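Local structure of superoxide dismutase [Fe] (Sulfolobus acidocaldarius, 1B06) at residues 125-130 against 134-139. The protein converts toxic superoxide radicals into hydrogen peroxide and molecular oxygen, using one iron ion bound in each subunit. Numbering follows the deposited sequence.
Sequences ESANSL and GWTVLY
Thr136 reaches from the strand to the helix and sets its hydroxyl against Ala127: OG1 lies 3.2 Å from Ala127 CA and 3.5 Å from Ala127 CB. This is van der Waals contact, the oxygen resting on carbons; the CA atoms of Ala127 and Thr136 are 5.5 Å apart, a close approach consistent with the small alanine side chain. A chi1 of -68°, with OG1 opposite the carbonyl carbon, brings the hydroxyl rather than CG2 against Ala127. The hydroxyl's polar partner is the carboxylate of Glu171, just past strand 165-170, whose side chain also touches Ala127 and Leu130.

A second touch is made by Leu130. With CG anti to the backbone N (chi1 167°), the side chain extends toward the start of the strand, and CD2 lies against the bare backbone of Gly134, 3.8 Å from its C atom and 4.0 Å from Trp135 N.

Within 125-130 one carbonyl takes two bonds: Ser126 O accepts from both Ser129 N (3.1 Å) and Ser129 OG (2.7 Å), the hydroxyl tilted 21° from the carbonyl plane; Ser129 OG also bonds Gln68 of the second subunit.

The three-residue link makes this a tight helix-to-strand connection, packing the end of helix 116-129 against the central strand of the three-stranded antiparallel sheet in the C-terminal domain of iron/manganese superoxide dismutases. On that strand Trp135 points away from 125-130, and its ring lies beside the iron site, edge-to-face with the iron ligand His84.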
ATOM      1  N   GLU A 125      19.112 -12.237  -0.559  1.00 14.99           N
ATOM      2  CA  GLU A 125      18.869 -11.527   0.693  1.00 18.33           C
ATOM      3  C   GLU A 125      17.658 -10.605   0.541  1.00 14.53           C
ATOM      4  O   GLU A 125      16.830 -10.495   1.445  1.00  9.99           O
ATOM      5  CB  GLU A 125      20.100 -10.708   1.093  1.00 16.27           C
ATOM      6  CG  GLU A 125      20.055 -10.218   2.532  1.00 20.00           C
ATOM      7  CD  GLU A 125      21.250  -9.362   2.906  1.00 21.85           C
ATOM      8  OE1 GLU A 125      22.293  -9.460   2.227  1.00 27.46           O
ATOM      9  OE2 GLU A 125      21.147  -8.590   3.883  1.00 21.71           O
ATOM     10  N   SER A 126      17.571  -9.939  -0.606  1.00 11.37           N
ATOM     11  CA  SER A 126      16.459  -9.041  -0.895  1.00 10.05           C
ATOM     12  C   SER A 126      15.148  -9.822  -1.020  1.00 10.90           C
ATOM     13  O   SER A 126      14.119  -9.414  -0.477  1.00 12.78           O
ATOM     14  CB  SER A 126      16.726  -8.289  -2.196  1.00 10.15           C
ATOM     15  OG  SER A 126      17.948  -7.581  -2.125  1.00 11.54           O
ATOM     16  N   ALA A 127      15.193 -10.940  -1.739  1.00 11.81           N
ATOM     17  CA  ALA A 127      14.022 -11.795  -1.938  1.00 10.48           C
ATOM     18  C   ALA A 127      13.473 -12.322  -0.620  1.00 11.33           C
ATOM     19  O   ALA A 127      12.262 -12.430  -0.434  1.00 13.60           O
ATOM     20  CB  ALA A 127      14.382 -12.969  -2.845  1.00  8.32           C
ATOM     21  N   ASN A 128      14.370 -12.663   0.296  1.00 12.28           N
ATOM     22  CA  ASN A 128      13.958 -13.185   1.587  1.00 11.43           C
ATOM     23  C   ASN A 128      13.452 -12.108   2.537  1.00 12.28           C
ATOM     24  O   ASN A 128      12.826 -12.423   3.550  1.00 15.46           O
ATOM     25  CB  ASN A 128      15.117 -13.937   2.235  1.00 14.70           C
ATOM     26  CG  ASN A 128      15.236 -15.348   1.726  1.00 21.62           C
ATOM     27  OD1 ASN A 128      14.332 -16.162   1.912  1.00 24.64           O
ATOM     28  ND2 ASN A 128      16.348 -15.650   1.069  1.00 18.54           N
ATOM     29  N   SER A 129      13.712 -10.842   2.213  1.00 12.36           N
ATOM     30  CA  SER A 129      13.275  -9.732   3.062  1.00 13.32           C
ATOM     31  C   SER A 129      11.858  -9.261   2.738  1.00 11.90           C
ATOM     32  O   SER A 129      11.263  -8.500   3.499  1.00 14.13           O
ATOM     33  CB  SER A 129      14.246  -8.554   2.944  1.00 10.36           C
ATOM     34  OG  SER A 129      14.036  -7.838   1.742  1.00 17.72           O
ATOM     35  N   LEU A 130      11.326  -9.721   1.610  1.00 14.15           N
ATOM     36  CA  LEU A 130       9.981  -9.356   1.181  1.00 15.15           C
ATOM     37  C   LEU A 130       8.928  -9.733   2.231  1.00 15.06           C
ATOM     38  O   LEU A 130       8.777 -10.899   2.585  1.00 13.33           O
ATOM     39  CB  LEU A 130       9.665 -10.039  -0.153  1.00 10.82           C
ATOM     40  CG  LEU A 130       8.207 -10.033  -0.619  1.00 16.87           C
ATOM     41  CD1 LEU A 130       7.815  -8.639  -1.057  1.00 10.86           C
ATOM     42  CD2 LEU A 130       8.028 -11.013  -1.763  1.00 16.50           C
ATOM     43  N   GLY A 134       4.442 -11.454  -3.021  1.00 11.62           N
ATOM     44  CA  GLY A 134       4.922 -10.506  -4.006  1.00  8.89           C
ATOM     45  C   GLY A 134       5.972 -11.095  -4.914  1.00 11.26           C
ATOM     46  O   GLY A 134       6.005 -12.304  -5.131  1.00 14.76           O
ATOM     47  N   TRP A 135       6.831 -10.236  -5.452  1.00 10.78           N
ATOM     48  CA  TRP A 135       7.891 -10.669  -6.359  1.00  7.60           C
ATOM     49  C   TRP A 135       9.180  -9.914  -6.071  1.00 12.11           C
ATOM     50  O   TRP A 135       9.159  -8.860  -5.436  1.00  9.80           O
ATOM     51  CB  TRP A 135       7.530 -10.354  -7.816  1.00  7.02           C
ATOM     52  CG  TRP A 135       6.169 -10.745  -8.268  1.00 10.76           C
ATOM     53  CD1 TRP A 135       4.977 -10.220  -7.855  1.00  8.76           C
ATOM     54  CD2 TRP A 135       5.855 -11.720  -9.271  1.00 11.34           C
ATOM     55  NE1 TRP A 135       3.939 -10.809  -8.541  1.00  8.12           N
ATOM     56  CE2 TRP A 135       4.450 -11.733  -9.416  1.00 12.39           C
ATOM     57  CE3 TRP A 135       6.625 -12.585 -10.061  1.00  8.66           C
ATOM     58  CZ2 TRP A 135       3.798 -12.578 -10.322  1.00 11.08           C
ATOM     59  CZ3 TRP A 135       5.976 -13.425 -10.961  1.00  7.27           C
ATOM     60  CH2 TRP A 135       4.575 -13.414 -11.084  1.00  7.52           C
ATOM     61  N   THR A 136      10.303 -10.460  -6.533  1.00  9.05           N
ATOM     62  CA  THR A 136      11.578  -9.766  -6.410  1.00 12.27           C
ATOM     63  C   THR A 136      12.004  -9.660  -7.860  1.00 11.19           C
ATOM     64  O   THR A 136      12.032 -10.653  -8.591  1.00 12.89           O
ATOM     65  CB  THR A 136      12.624 -10.523  -5.589  1.00 12.14           C
ATOM     66  OG1 THR A 136      12.203 -10.574  -4.220  1.00 16.41           O
ATOM     67  CG2 THR A 136      13.954  -9.781  -5.639  1.00 11.94           C
ATOM     68  N   VAL A 137      12.302  -8.442  -8.281  1.00 10.96           N
ATOM     69  CA  VAL A 137      12.643  -8.180  -9.666  1.00 11.91           C
ATOM     70  C   VAL A 137      13.978  -7.482  -9.843  1.00 10.73           C
ATOM     71  O   VAL A 137      14.479  -6.833  -8.927  1.00 15.95           O
ATOM     72  CB  VAL A 137      11.546  -7.283 -10.298  1.00 12.91           C
ATOM     73  CG1 VAL A 137      11.742  -7.172 -11.782  1.00 20.01           C
ATOM     74  CG2 VAL A 137      10.169  -7.852  -9.989  1.00 16.09           C
ATOM     75  N   LEU A 138      14.553  -7.636 -11.030  1.00 11.86           N
ATOM     76  CA  LEU A 138      15.796  -6.965 -11.377  1.00 14.57           C
ATOM     77  C   LEU A 138      15.459  -6.132 -12.609  1.00 15.12           C
ATOM     78  O   LEU A 138      15.139  -6.683 -13.667  1.00 13.69           O
ATOM     79  CB  LEU A 138      16.904  -7.960 -11.720  1.00 10.84           C
ATOM     80  CG  LEU A 138      18.219  -7.243 -12.050  1.00 13.92           C
ATOM     81  CD1 LEU A 138      18.781  -6.631 -10.777  1.00 17.01           C
ATOM     82  CD2 LEU A 138      19.220  -8.207 -12.659  1.00 17.99           C
ATOM     83  N   TYR A 139      15.496  -4.811 -12.458  1.00 12.07           N
ATOM     84  CA  TYR A 139      15.195  -3.905 -13.560  1.00 12.82           C
ATOM     85  C   TYR A 139      16.494  -3.410 -14.159  1.00 15.38           C
ATOM     86  O   TYR A 139      17.550  -3.492 -13.539  1.00 17.74           O
ATOM     87  CB  TYR A 139      14.448  -2.648 -13.083  1.00 11.18           C
ATOM     88  CG  TYR A 139      13.124  -2.854 -12.394  1.00 13.93           C
ATOM     89  CD1 TYR A 139      11.978  -3.170 -13.122  1.00 14.26           C
ATOM     90  CD2 TYR A 139      13.006  -2.690 -11.013  1.00 12.93           C
ATOM     91  CE1 TYR A 139      10.740  -3.317 -12.492  1.00 14.28           C
ATOM     92  CE2 TYR A 139      11.779  -2.833 -10.372  1.00 15.56           C
ATOM     93  CZ  TYR A 139      10.650  -3.147 -11.116  1.00 15.78           C
ATOM     94  OH  TYR A 139       9.437  -3.293 -10.486  1.00 17.80           O
TER